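Local coordinates for endoglucanase (Uncultured bacterium, PDB 3X17), which hydrolyses internal beta-1,4-glucosidic bonds of cellulose, as a family 9 endoglucanase with an N-terminal Ig-like domain and an (alpha/alpha)6-barrel catalytic domain, at residues H357-I360 / A361-R365; Y384-Y387 / V388-G391; W308-L311 / A312-P316; A397-A400 / R401-R405; A283-A286 / R287-P291. All coordinates share one frame; numbering follows the deposited sequence.

Contact 1 of 5, residues H357-I360 / A361-R365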
loop_
_atom_site.group_PDB
_atom_site.type_symbol
_atom_site.label_atom_id
_atom_site.label_comp_id
_atom_site.label_asym_id
_atom_site.label_seq_id
_atom_site.Cartn_x
_atom_site.Cartn_y
_atom_site.Cartn_z
ATOM N N HIS A 357 24.128 -13.972 7.649
ATOM C CA HIS A 357 24.491 -14.272 6.246
ATOM C C HIS A 357 24.571 -15.780 5.960
ATOM O O HIS A 357 24.194 -16.228 4.879
ATOM C CB HIS A 357 25.775 -13.555 5.807
ATOM C CG HIS A 357 26.034 -13.658 4.339
ATOM N ND1 HIS A 357 25.626 -12.690 3.446
ATOM C CD2 HIS A 357 26.501 -14.686 3.590
ATOM C CE1 HIS A 357 25.852 -13.104 2.214
ATOM N NE2 HIS A 357 26.390 -14.310 2.273
ATOM N N ASP A 358 25.012 -16.554 6.949
ATOM C CA ASP A 358 24.974 -18.017 6.865
ATOM C C ASP A 358 23.583 -18.515 6.495
ATOM O O ASP A 358 23.435 -19.391 5.629
ATOM C CB ASP A 358 25.424 -18.675 8.185
ATOM C CG ASP A 358 26.939 -18.576 8.419
ATOM O OD1 ASP A 358 27.676 -18.199 7.492
ATOM O OD2 ASP A 358 27.394 -18.806 9.565
ATOM N N TYR A 359 22.555 -17.968 7.145
ATOM C CA TYR A 359 21.205 -18.419 6.842
ATOM C C TYR A 359 20.908 -18.133 5.380
ATOM O O TYR A 359 20.406 -18.993 4.646
ATOM C CB TYR A 359 20.159 -17.762 7.754
ATOM C CG TYR A 359 18.746 -18.270 7.509
ATOM C CD1 TYR A 359 17.944 -17.679 6.560
ATOM C CD2 TYR A 359 18.245 -19.380 8.195
ATOM C CE1 TYR A 359 16.679 -18.115 6.307
ATOM C CE2 TYR A 359 16.979 -19.857 7.915
ATOM C CZ TYR A 359 16.195 -19.190 6.987
ATOM O OH TYR A 359 14.919 -19.603 6.699
ATOM N N ILE A 360 21.285 -16.939 4.934
ATOM C CA ILE A 360 21.042 -16.546 3.546
ATOM C C ILE A 360 21.749 -17.501 2.567
ATOM O O ILE A 360 21.121 -18.016 1.645
ATOM C CB ILE A 360 21.437 -15.097 3.279
ATOM C CG1 ILE A 360 20.683 -14.148 4.236
ATOM C CG2 ILE A 360 21.143 -14.734 1.835
ATOM C CD1 ILE A 360 21.275 -12.707 4.296
ATOM N N ALA A 361 23.024 -17.783 2.828
ATOM C CA ALA A 361 23.830 -18.639 1.936
ATOM C C ALA A 361 23.296 -20.071 1.886
ATOM O O ALA A 361 23.215 -20.670 0.819
ATOM C CB ALA A 361 25.326 -18.622 2.357
ATOM N N ARG A 362 22.872 -20.585 3.036
ATOM C CA ARG A 362 22.208 -21.889 3.124
ATOM C C ARG A 362 20.960 -21.935 2.241
ATOM O O ARG A 362 20.784 -22.871 1.429
ATOM C CB ARG A 362 21.856 -22.207 4.582
ATOM C CG ARG A 362 21.314 -23.616 4.832
ATOM C CD ARG A 362 20.900 -23.833 6.322
ATOM N NE ARG A 362 21.500 -22.845 7.226
ATOM C CZ ARG A 362 20.884 -22.297 8.281
ATOM N NH1 ARG A 362 19.637 -22.651 8.597
ATOM N NH2 ARG A 362 21.517 -21.392 9.028
ATOM N N MET A 363 20.111 -20.914 2.368
ATOM C CA MET A 363 18.930 -20.826 1.504
ATOM C C MET A 363 19.305 -20.711 0.049
ATOM O O MET A 363 18.609 -21.246 -0.799
ATOM C CB MET A 363 17.998 -19.667 1.871
ATOM C CG MET A 363 16.539 -19.994 1.558
ATOM S SD MET A 363 15.379 -18.620 1.765
ATOM C CE MET A 363 14.847 -18.879 3.466
ATOM N N ALA A 364 20.355 -19.949 -0.242
ATOM C CA ALA A 364 20.777 -19.747 -1.634
ATOM C C ALA A 364 21.151 -21.083 -2.317
ATOM O O ALA A 364 20.885 -21.270 -3.512
ATOM C CB ALA A 364 21.932 -18.758 -1.718
ATOM N N ARG A 365 21.639 -22.038 -1.524
ATOM C CA ARG A 365 21.891 -23.393 -2.018
ATOM C C ARG A 365 20.643 -24.194 -2.430
ATOM O O ARG A 365 20.696 -24.985 -3.375
ATOM C CB ARG A 365 22.736 -24.187 -1.016
ATOM C CG ARG A 365 24.198 -24.347 -1.423
ATOM C CD ARG A 365 25.026 -24.938 -0.290
ATOM N NE ARG A 365 25.819 -23.925 0.418
ATOM C CZ ARG A 365 25.742 -23.679 1.729
ATOM N NH1 ARG A 365 24.918 -24.385 2.498
ATOM N NH2 ARG A 365 26.491 -22.725 2.275
#

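Contact 2 of 5, residues Y384-Y387 / V388-G391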
loop_
_atom_site.group_PDB
_atom_site.type_symbol
_atom_site.label_atom_id
_atom_site.label_comp_id
_atom_site.label_asym_id
_atom_site.label_seq_id
_atom_site.Cartn_x
_atom_site.Cartn_y
_atom_site.Cartn_z
ATOM N N TYR A 384 15.668 -8.896 -1.009
ATOM C CA TYR A 384 16.427 -8.828 -2.262
ATOM C C TYR A 384 17.047 -7.449 -2.415
ATOM O O TYR A 384 18.249 -7.322 -2.615
ATOM C CB TYR A 384 15.504 -9.080 -3.453
ATOM C CG TYR A 384 15.332 -10.530 -3.803
ATOM C CD1 TYR A 384 14.433 -11.342 -3.108
ATOM C CD2 TYR A 384 15.984 -11.066 -4.907
ATOM C CE1 TYR A 384 14.243 -12.690 -3.474
ATOM C CE2 TYR A 384 15.782 -12.375 -5.287
ATOM C CZ TYR A 384 14.939 -13.191 -4.564
ATOM O OH TYR A 384 14.759 -14.489 -4.994
ATOM N N PHE A 385 16.220 -6.414 -2.272
ATOM C CA PHE A 385 16.642 -5.050 -2.560
ATOM C C PHE A 385 17.655 -4.566 -1.538
ATOM O O PHE A 385 18.601 -3.873 -1.891
ATOM C CB PHE A 385 15.440 -4.102 -2.609
ATOM C CG PHE A 385 15.757 -2.731 -3.179
ATOM C CD1 PHE A 385 15.949 -2.555 -4.563
ATOM C CD2 PHE A 385 15.904 -1.636 -2.339
ATOM C CE1 PHE A 385 16.306 -1.315 -5.077
ATOM C CE2 PHE A 385 16.197 -0.382 -2.854
ATOM C CZ PHE A 385 16.392 -0.218 -4.237
ATOM N N ASP A 386 17.429 -4.888 -0.263
ATOM C CA ASP A 386 18.249 -4.336 0.816
ATOM C C ASP A 386 19.607 -5.027 0.858
ATOM O O ASP A 386 20.639 -4.388 1.077
ATOM C CB ASP A 386 17.553 -4.473 2.173
ATOM C CG ASP A 386 16.548 -3.366 2.417
ATOM O OD1 ASP A 386 16.465 -2.451 1.557
ATOM O OD2 ASP A 386 15.788 -3.442 3.411
ATOM N N TYR A 387 19.613 -6.327 0.611
ATOM C CA TYR A 387 20.860 -7.040 0.385
ATOM C C TYR A 387 21.745 -6.427 -0.740
ATOM O O TYR A 387 22.898 -6.067 -0.499
ATOM C CB TYR A 387 20.581 -8.502 0.062
ATOM C CG TYR A 387 21.845 -9.354 0.016
ATOM C CD1 TYR A 387 22.797 -9.173 -0.995
ATOM C CD2 TYR A 387 22.042 -10.382 0.933
ATOM C CE1 TYR A 387 23.933 -9.975 -1.070
ATOM C CE2 TYR A 387 23.167 -11.201 0.864
ATOM C CZ TYR A 387 24.125 -10.977 -0.123
ATOM O OH TYR A 387 25.259 -11.779 -0.162
ATOM N N VAL A 388 21.184 -6.325 -1.952
ATOM C CA VAL A 388 21.841 -5.683 -3.086
ATOM C C VAL A 388 22.302 -4.244 -2.778
ATOM O O VAL A 388 23.470 -3.917 -2.996
ATOM C CB VAL A 388 20.963 -5.758 -4.401
ATOM C CG1 VAL A 388 21.564 -4.902 -5.499
ATOM C CG2 VAL A 388 20.834 -7.229 -4.897
ATOM N N THR A 389 21.432 -3.404 -2.213
ATOM C CA THR A 389 21.761 -1.975 -2.071
ATOM C C THR A 389 22.443 -1.578 -0.773
ATOM O O THR A 389 22.972 -0.479 -0.676
ATOM C CB THR A 389 20.574 -1.069 -2.282
ATOM O OG1 THR A 389 19.569 -1.344 -1.277
ATOM C CG2 THR A 389 20.005 -1.294 -3.701
ATOM N N LEU A 390 22.321 -2.406 0.255
ATOM C CA LEU A 390 22.740 -1.983 1.598
ATOM C C LEU A 390 23.702 -2.970 2.253
ATOM O O LEU A 390 24.439 -2.589 3.150
ATOM C CB LEU A 390 21.538 -1.758 2.512
ATOM C CG LEU A 390 20.936 -0.365 2.690
ATOM C CD1 LEU A 390 21.324 0.624 1.619
ATOM C CD2 LEU A 390 19.411 -0.429 2.882
ATOM N N GLY A 391 23.737 -4.206 1.749
ATOM C CA GLY A 391 24.589 -5.249 2.307
ATOM C C GLY A 391 26.059 -4.963 2.069
ATOM O O GLY A 391 26.466 -4.691 0.942
#

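Contact 3 of 5, residues W308-L311 / A312-P316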
loop_
_atom_site.group_PDB
_atom_site.type_symbol
_atom_site.label_atom_id
_atom_site.label_comp_id
_atom_site.label_asym_id
_atom_site.label_seq_id
_atom_site.Cartn_x
_atom_site.Cartn_y
_atom_site.Cartn_z
ATOM N N TRP A 308 15.024 -13.512 16.340
ATOM C CA TRP A 308 15.820 -14.443 15.569
ATOM C C TRP A 308 16.319 -15.622 16.424
ATOM O O TRP A 308 16.462 -16.723 15.915
ATOM C CB TRP A 308 17.008 -13.763 14.893
ATOM C CG TRP A 308 17.732 -14.720 13.985
ATOM C CD1 TRP A 308 18.827 -15.473 14.284
ATOM C CD2 TRP A 308 17.324 -15.108 12.671
ATOM N NE1 TRP A 308 19.161 -16.259 13.221
ATOM C CE2 TRP A 308 18.243 -16.071 12.219
ATOM C CE3 TRP A 308 16.303 -14.678 11.803
ATOM C CZ2 TRP A 308 18.178 -16.626 10.937
ATOM C CZ3 TRP A 308 16.228 -15.241 10.529
ATOM C CH2 TRP A 308 17.143 -16.227 10.122
ATOM N N ARG A 309 16.605 -15.394 17.705
ATOM C CA ARG A 309 17.014 -16.501 18.581
ATOM C C ARG A 309 15.888 -17.532 18.676
ATOM O O ARG A 309 16.097 -18.741 18.499
ATOM C CB ARG A 309 17.347 -15.989 19.977
ATOM C CG ARG A 309 18.821 -15.745 20.207
ATOM C CD ARG A 309 19.050 -14.881 21.444
ATOM N NE ARG A 309 19.805 -13.701 21.037
ATOM C CZ ARG A 309 19.556 -12.458 21.423
ATOM N NH1 ARG A 309 18.647 -12.206 22.351
ATOM N NH2 ARG A 309 20.302 -11.472 20.943
ATOM N N PHE A 310 14.672 -17.035 18.858
ATOM C CA PHE A 310 13.507 -17.905 18.789
ATOM C C PHE A 310 13.416 -18.674 17.471
ATOM O O PHE A 310 13.204 -19.880 17.485
ATOM C CB PHE A 310 12.207 -17.147 19.045
ATOM C CG PHE A 310 11.010 -18.040 19.098
ATOM C CD1 PHE A 310 10.655 -18.680 20.291
ATOM C CD2 PHE A 310 10.278 -18.307 17.949
ATOM C CE1 PHE A 310 9.584 -19.562 20.327
ATOM C CE2 PHE A 310 9.179 -19.154 17.989
ATOM C CZ PHE A 310 8.846 -19.805 19.179
ATOM N N LEU A 311 13.490 -17.973 16.339
ATOM C CA LEU A 311 13.413 -18.649 15.033
ATOM C C LEU A 311 14.496 -19.712 14.799
ATOM O O LEU A 311 14.248 -20.709 14.144
ATOM C CB LEU A 311 13.441 -17.648 13.874
ATOM C CG LEU A 311 12.254 -16.696 13.793
ATOM C CD1 LEU A 311 12.665 -15.468 13.001
ATOM C CD2 LEU A 311 11.063 -17.439 13.144
ATOM N N ALA A 312 15.707 -19.469 15.264
ATOM C CA ALA A 312 16.798 -20.405 15.003
ATOM C C ALA A 312 16.648 -21.695 15.833
ATOM O O ALA A 312 17.200 -22.732 15.468
ATOM C CB ALA A 312 18.161 -19.745 15.234
ATOM N N ALA A 313 15.749 -21.664 16.822
ATOM C CA ALA A 313 15.519 -22.805 17.708
ATOM C C ALA A 313 14.190 -23.462 17.396
ATOM O O ALA A 313 13.724 -24.322 18.132
ATOM C CB ALA A 313 15.531 -22.362 19.188
ATOM N N SER A 314 13.518 -22.996 16.364
ATOM C CA SER A 314 12.126 -23.395 16.188
ATOM C C SER A 314 11.843 -23.737 14.723
ATOM O O SER A 314 12.365 -23.078 13.829
ATOM C CB SER A 314 11.214 -22.267 16.671
ATOM O OG SER A 314 9.878 -22.556 16.323
ATOM N N GLY A 315 11.084 -24.807 14.485
ATOM C CA GLY A 315 10.540 -25.123 13.157
ATOM C C GLY A 315 9.359 -24.193 12.859
ATOM O O GLY A 315 9.006 -23.332 13.670
ATOM N N PRO A 316 8.749 -24.352 11.686
ATOM C CA PRO A 316 7.588 -23.571 11.309
ATOM C C PRO A 316 6.496 -23.690 12.366
ATOM O O PRO A 316 6.170 -24.790 12.784
ATOM C CB PRO A 316 7.148 -24.244 10.014
ATOM C CG PRO A 316 8.476 -24.693 9.402
ATOM C CD PRO A 316 9.237 -25.202 10.584
#

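Contact 4 of 5, residues A397-A400 / R401-R405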
loop_
_atom_site.group_PDB
_atom_site.type_symbol
_atom_site.label_atom_id
_atom_site.label_comp_id
_atom_site.label_asym_id
_atom_site.label_seq_id
_atom_site.Cartn_x
_atom_site.Cartn_y
_atom_site.Cartn_z
ATOM N N ALA A 397 28.300 -13.845 -5.809
ATOM C CA ALA A 397 27.415 -14.696 -6.626
ATOM C C ALA A 397 25.941 -14.607 -6.176
ATOM O O ALA A 397 25.018 -14.695 -7.002
ATOM C CB ALA A 397 27.906 -16.170 -6.632
ATOM N N ILE A 398 25.713 -14.424 -4.876
ATOM C CA ILE A 398 24.333 -14.220 -4.379
ATOM C C ILE A 398 23.811 -12.861 -4.833
ATOM O O ILE A 398 22.746 -12.759 -5.469
ATOM C CB ILE A 398 24.234 -14.339 -2.835
ATOM C CG1 ILE A 398 24.523 -15.783 -2.403
ATOM C CG2 ILE A 398 22.833 -13.909 -2.350
ATOM C CD1 ILE A 398 24.770 -15.957 -0.879
ATOM N N ARG A 399 24.669 -11.854 -4.674
ATOM C CA ARG A 399 24.305 -10.516 -5.039
ATOM C C ARG A 399 23.888 -10.478 -6.496
ATOM O O ARG A 399 22.832 -9.921 -6.821
ATOM C CB ARG A 399 25.414 -9.527 -4.744
ATOM C CG ARG A 399 25.174 -8.179 -5.403
ATOM C CD ARG A 399 25.631 -6.992 -4.552
ATOM N NE ARG A 399 26.685 -7.306 -3.586
ATOM C CZ ARG A 399 26.705 -6.854 -2.322
ATOM N NH1 ARG A 399 25.685 -6.137 -1.843
ATOM N NH2 ARG A 399 27.721 -7.161 -1.511
ATOM N N ALA A 400 24.642 -11.170 -7.354
ATOM C CA ALA A 400 24.333 -11.182 -8.792
ATOM C C ALA A 400 23.030 -11.902 -9.070
ATOM O O ALA A 400 22.296 -11.518 -9.965
ATOM C CB ALA A 400 25.480 -11.819 -9.620
ATOM N N ARG A 401 22.737 -12.953 -8.315
ATOM C CA ARG A 401 21.427 -13.607 -8.446
ATOM C C ARG A 401 20.270 -12.695 -8.025
ATOM O O ARG A 401 19.274 -12.563 -8.738
ATOM C CB ARG A 401 21.393 -14.943 -7.684
ATOM C CG ARG A 401 22.146 -16.035 -8.434
ATOM C CD ARG A 401 22.503 -17.174 -7.512
ATOM N NE ARG A 401 21.305 -17.879 -7.064
ATOM C CZ ARG A 401 21.300 -18.786 -6.101
ATOM N NH1 ARG A 401 22.444 -19.120 -5.505
ATOM N NH2 ARG A 401 20.154 -19.349 -5.728
ATOM N N LEU A 402 20.464 -11.974 -6.928
ATOM C CA LEU A 402 19.450 -11.057 -6.430
ATOM C C LEU A 402 19.165 -9.956 -7.438
ATOM O O LEU A 402 17.999 -9.655 -7.727
ATOM C CB LEU A 402 19.891 -10.467 -5.086
ATOM C CG LEU A 402 20.119 -11.510 -3.980
ATOM C CD1 LEU A 402 20.561 -10.878 -2.673
ATOM C CD2 LEU A 402 18.908 -12.418 -3.791
ATOM N N VAL A 403 20.227 -9.433 -8.054
ATOM C CA VAL A 403 20.088 -8.333 -9.005
ATOM C C VAL A 403 19.254 -8.795 -10.191
ATOM O O VAL A 403 18.279 -8.138 -10.574
ATOM C CB VAL A 403 21.474 -7.759 -9.476
ATOM C CG1 VAL A 403 21.302 -6.908 -10.718
ATOM C CG2 VAL A 403 22.113 -6.892 -8.378
ATOM N N GLN A 404 19.672 -9.907 -10.794
ATOM C CA GLN A 404 18.967 -10.497 -11.934
ATOM C C GLN A 404 17.456 -10.727 -11.663
ATOM O O GLN A 404 16.614 -10.455 -12.524
ATOM C CB GLN A 404 19.654 -11.819 -12.318
ATOM C CG GLN A 404 18.793 -12.740 -13.182
ATOM C CD GLN A 404 18.412 -14.050 -12.495
ATOM O OE1 GLN A 404 17.598 -14.820 -13.025
ATOM N NE2 GLN A 404 19.002 -14.318 -11.321
ATOM N N ARG A 405 17.115 -11.251 -10.483
ATOM C CA ARG A 405 15.711 -11.394 -10.111
ATOM C C ARG A 405 14.982 -10.059 -9.992
ATOM O O ARG A 405 13.852 -9.918 -10.468
ATOM C CB ARG A 405 15.564 -12.248 -8.855
ATOM C CG ARG A 405 16.264 -13.582 -8.992
ATOM C CD ARG A 405 15.430 -14.727 -8.493
ATOM N NE ARG A 405 15.464 -15.863 -9.410
ATOM C CZ ARG A 405 16.401 -16.815 -9.432
ATOM N NH1 ARG A 405 17.454 -16.777 -8.606
ATOM N NH2 ARG A 405 16.288 -17.813 -10.306
#

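Contact 5 of 5, residues A283-A286 / R287-P291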
loop_
_atom_site.group_PDB
_atom_site.type_symbol
_atom_site.label_atom_id
_atom_site.label_comp_id
_atom_site.label_asym_id
_atom_site.label_seq_id
_atom_site.Cartn_x
_atom_site.Cartn_y
_atom_site.Cartn_z
ATOM N N ALA A 283 14.732 -4.707 12.558
ATOM C CA ALA A 283 16.132 -4.564 12.106
ATOM C C ALA A 283 16.275 -3.427 11.089
ATOM O O ALA A 283 17.260 -2.693 11.106
ATOM C CB ALA A 283 16.659 -5.856 11.529
ATOM N N MET A 284 15.317 -3.301 10.172
ATOM C CA MET A 284 15.237 -2.092 9.356
ATOM C C MET A 284 15.210 -0.796 10.172
ATOM O O MET A 284 15.820 0.180 9.792
ATOM C CB MET A 284 14.042 -2.141 8.406
ATOM C CG MET A 284 14.258 -3.075 7.245
ATOM S SD MET A 284 12.727 -3.325 6.334
ATOM C CE MET A 284 12.727 -1.831 5.334
ATOM N N ALA A 285 14.394 -0.749 11.218
ATOM C CA ALA A 285 14.232 0.489 11.984
ATOM C C ALA A 285 15.527 0.789 12.717
ATOM O O ALA A 285 15.867 1.961 12.947
ATOM C CB ALA A 285 13.080 0.361 12.985
ATOM N N ALA A 286 16.214 -0.272 13.134
ATOM C CA ALA A 286 17.490 -0.109 13.823
ATOM C C ALA A 286 18.472 0.657 12.927
ATOM O O ALA A 286 19.228 1.495 13.409
ATOM C CB ALA A 286 18.062 -1.468 14.228
ATOM N N ARG A 287 18.445 0.387 11.645
ATOM C CA ARG A 287 19.321 1.025 10.710
ATOM C C ARG A 287 18.842 2.428 10.452
ATOM O O ARG A 287 19.609 3.332 10.394
ATOM C CB ARG A 287 19.382 0.233 9.405
ATOM C CG ARG A 287 19.948 0.965 8.225
ATOM C CD ARG A 287 19.179 0.687 6.967
ATOM N NE ARG A 287 18.965 -0.715 6.837
ATOM C CZ ARG A 287 17.988 -1.308 6.178
ATOM N NH1 ARG A 287 17.092 -0.646 5.516
ATOM N NH2 ARG A 287 17.954 -2.606 6.182
ATOM N N ILE A 288 17.556 2.595 10.308
ATOM C CA ILE A 288 17.040 3.850 9.809
ATOM C C ILE A 288 16.909 4.908 10.916
ATOM O O ILE A 288 17.050 6.107 10.647
ATOM C CB ILE A 288 15.714 3.625 9.037
ATOM C CG1 ILE A 288 15.985 2.939 7.705
ATOM C CG2 ILE A 288 14.988 4.909 8.783
ATOM C CD1 ILE A 288 14.733 2.370 7.070
ATOM N N PHE A 289 16.634 4.483 12.153
ATOM C CA PHE A 289 16.354 5.451 13.235
ATOM C C PHE A 289 17.656 5.885 13.882
ATOM O O PHE A 289 17.635 6.686 14.806
ATOM C CB PHE A 289 15.454 4.848 14.336
ATOM C CG PHE A 289 13.989 4.975 14.066
ATOM C CD1 PHE A 289 13.337 4.042 13.268
ATOM C CD2 PHE A 289 13.248 6.013 14.644
ATOM C CE1 PHE A 289 11.975 4.169 12.988
ATOM C CE2 PHE A 289 11.881 6.146 14.371
ATOM C CZ PHE A 289 11.242 5.198 13.566
ATOM N N ALA A 290 18.765 5.251 13.493
ATOM C CA ALA A 290 20.044 5.481 14.171
ATOM C C ALA A 290 20.463 6.965 14.318
ATOM O O ALA A 290 20.875 7.365 15.394
ATOM C CB ALA A 290 21.171 4.652 13.542
ATOM N N PRO A 291 20.287 7.792 13.267
ATOM C CA PRO A 291 20.650 9.221 13.411
ATOM C C PRO A 291 19.667 10.042 14.254
ATOM O O PRO A 291 19.967 11.176 14.586
ATOM C CB PRO A 291 20.646 9.750 11.964
ATOM C CG PRO A 291 20.598 8.503 11.077
ATOM C CD PRO A 291 19.884 7.460 11.890
HETATM O O HOH W 1 18.960 -3.325 8.754
#

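Contact 1 of 5, residues H357-I360 / A361-R365
On helix 354-366 of the catalytic domain, Tyr359 reaches one turn onward to two side chains, Arg362 and Met363, that meet different parts of its ring. The regular i to i+4 ladder fixes their spacing: Arg362 N donates to Asp358 O at 2.9 Å and Met363 N to Tyr359 O at 3.0 Å, the latter with an N-H...O angle of 169°. The ring is placed by chi1 of Tyr359, -177°, which sets CG opposite the backbone N and swings the aromatic group along the helix side. On its CD2 side it meets the guanidinium of Arg362, whose NH1 lies 3.6 Å from Tyr359 CD2. The two planes stand 81° apart and NH1 comes in at a slant. Because the arginine chain bends at chi3, its guanidinium turns back over the helix, and one of its flat faces covers Tyr359 CA, which is 3.7 Å from Arg362 NH2. Met363 approaches on the CE1 side: its methyl CE sits 3.5 Å from Tyr359 CE1 and 3.3 Å from Tyr359 OH, again obliquely to the ring. On the same helix Ile360 turns to the buried side, against Ala344 and Val345 of helix 337-351. Tyr359 also touches Arg340 and Ala344 there, and meets Trp308 edge-to-face. Such i to i+3 and i to i+4 side-chain contacts are characteristic of an amphipathic helix packed on its neighbours, here in an alpha-helical glycoside hydrolase domain.

Contact 2 of 5, residues Y384-Y387 / V388-G391
Thr389 grips Phe385 twice over, by polar and by apolar contacts one helical turn apart. The hydrogen bonds converge on Phe385 O, which accepts Thr389 N at 2.9 Å and Thr389 OG1 at 2.8 Å. The two donors arrive from opposite faces of the carbonyl plane, and the hydroxyl stands 36° out of it. That placement follows from chi1 of Thr389, 62°, which puts OG1 between the backbone N and the carbonyl carbon. Further along, Leu390 N bonds to Asp386 O at 2.7 Å and Gly391 N to Tyr387 O at 3.0 Å, the latter with the donor well above the carbonyl plane. These bonds end helix 381-390 of the family 9 catalytic domain: Gly391 is the first residue to leave helical phi/psi.

The apolar contact is a CH-pi interaction. Thr389 CG2 lies 3.9 Å from the centroid of the Phe385 ring and only 16° off its normal, so the methyl sits over the face; the ring of Phe448 also stacks with Phe385. Charge enters through Asp386, whose side chain runs alongside that of Leu390, with Asp386 OD1 3.8 Å from Leu390 CD2. OD1 is engaged in a salt bridge with Lys196 NZ of helix 184-200; the methyl CD2 of Leu390 lies near that charged pair, and its side chain touches Lys196 as well.

Contact 3 of 5, residues W308-L311 / A312-P316
Ser314 folds back on Phe310 just after helix 294-312 ends, and its side chain can be followed atom by atom. CB points toward the helix, lies over one face of the Phe310 ring at 3.9 Å from Phe310 CE2, and comes within 3.2 Å of Phe310 O. Beyond it, OG continues past the ring, 3.9 Å from Phe310 CE2. A chi1 of 171° sets the hydroxyl opposite its own amide nitrogen, where it donates to Gly315 O at 2.9 Å, in the carbonyl plane and on a lone pair. An alanine here would keep CB over the ring but remove OG, and without its bond to Gly315 O the turn would probably be freer to shift. The backbone shows how the helix runs out. Ala312 N still reaches Trp308 O at 2.9 Å, an ordinary i to i+4 bond. Ala313 N keeps a weak bond to Arg309 O and makes a shorter one to Phe310 O, 3.2 Å, with the donor 61° out of the carbonyl plane, and Ser314 N makes a weak bond to Leu311 O. The carbonyls of Leu311 and Ser314 approach to 3.0 Å between their oxygens; the guanidinium of Arg340 probably eases this crowding, since NH1 takes the former and NH2 the latter. Around this helix end, Leu311 packs on Thr272, Thr275 and Ala276 of helix 272-288, while Trp308 lies against Ala343, Ala344 and Leu347 of helix 337-351 and meets the ring of Tyr356 edge-to-face at the start of helix 354-366.

Contact 4 of 5, residues A397-A400 / R401-R405
The first turns of helix 396-418 keep an unbroken i to i+4 ladder across these residues, with Leu402 N bonded to Ile398 O at 2.8 Å, Val403 N to Arg399 O at 2.9 Å and Gln404 N to Ala400 O at 3.2 Å, while Arg401 N reaches Ala397 O from above its carbonyl plane. On the buried side, Ile398 and Leu402 lie side by side and point the same way. The methyl CG2 of Ile398 meets CD1 of Leu402 at 3.8 Å, while CG of Leu402 leans against the carbonyl at 3.3 Å from Ile398 O. A chi1 of -60° in Leu402 sends CG opposite the carbonyl carbon, which brings its branch back toward the preceding turn. The pair fills the space between helices: Ile398 rests on His357 and Ala364 of helix 354-366, and Leu402 on Tyr384, Tyr387 and Val388 of helix 381-390. Arg401 uses its aliphatic part close by and its charge at a distance. Its CG lies 3.5 Å from Ala397 O, whereas its guanidinium leads away, and NH2 donates to Ala364 O. Arg399 sends NH1 to Gly391 O, with a weaker bond to Val388 O. On the exposed side, Gln404 NE2 makes a weak bond to Arg401 O, 3.1 Å long. The chemistry is thus divided between an apolar seam and two arginines whose cationic ends serve carbonyls in the last turns of neighbouring helices or just beyond; there the positive charge would be expected to offset the negative end of the helix dipole.

Contact 5 of 5, residues A283-A286 / R287-P291
Arg287 lies back along Met284 while Phe289 covers Ala285, so two adjacent pairs close the last turns of helix 272-288. In the first pair the side chains run side by side, with Met284 CG 3.9 Å from Arg287 NH2 and one face of the guanidinium over Met284 CA. Bends at chi2 and chi3 of the arginine bring the group round onto the helix. In the second pair Phe289 CD1 approaches Ala285 CB to 3.7 Å. The same ring edge meets Ala285 O, which lies near the ring plane, 3.3 Å from Phe289 CD1. That oxygen is already held by Phe289 N at 2.8 Å with an N-H...O angle of 154°, and chi1 of Phe289, -87°, keeps the ring beside its own amide. A serine in place of Phe289 would lack the ring and is likely to open a gap beside Ala285 and the helix 221-235 residues it touches. Further out, a water donates to Ala283 O at 3.0 Å and accepts a weak bond from Arg287 NH2. The charged end of Arg287 is fixed more firmly by salt bridges from NH2 to Glu346 and from NH1 to Glu199, with a long, weak ion pair to Asp386. These partners place the turn between several helices: Phe289 packs on Leu223, Val226 and Arg227 of helix 221-235, Ile288 on Leu195 of helix 184-200, Met284 on Trp342 of helix 337-351, and Arg287 on Leu390 of helix 381-390.

In the fold
Along the chain the five local contacts come in the order 5, 3, 1, 2, 4, each on, or at the end of, a different helix of the family 9 catalytic domain. Contacts 1, 2 and 4 touch one another, their centres 10 to 15 Å apart, and link helices 354-366, 381-390 and 396-418 on one side of the domain. Contact 3 joins that group through contact 1, about 15 Å between centres, and contact 5 joins it through contact 2, also about 15 Å. Contacts 3 and 4 stand about 26 Å apart without touching. Side chains thus tie both consecutive helices (354-366 to 381-390 to 396-418) and helices further apart in the chain, as expected of an (alpha/alpha)6 barrel.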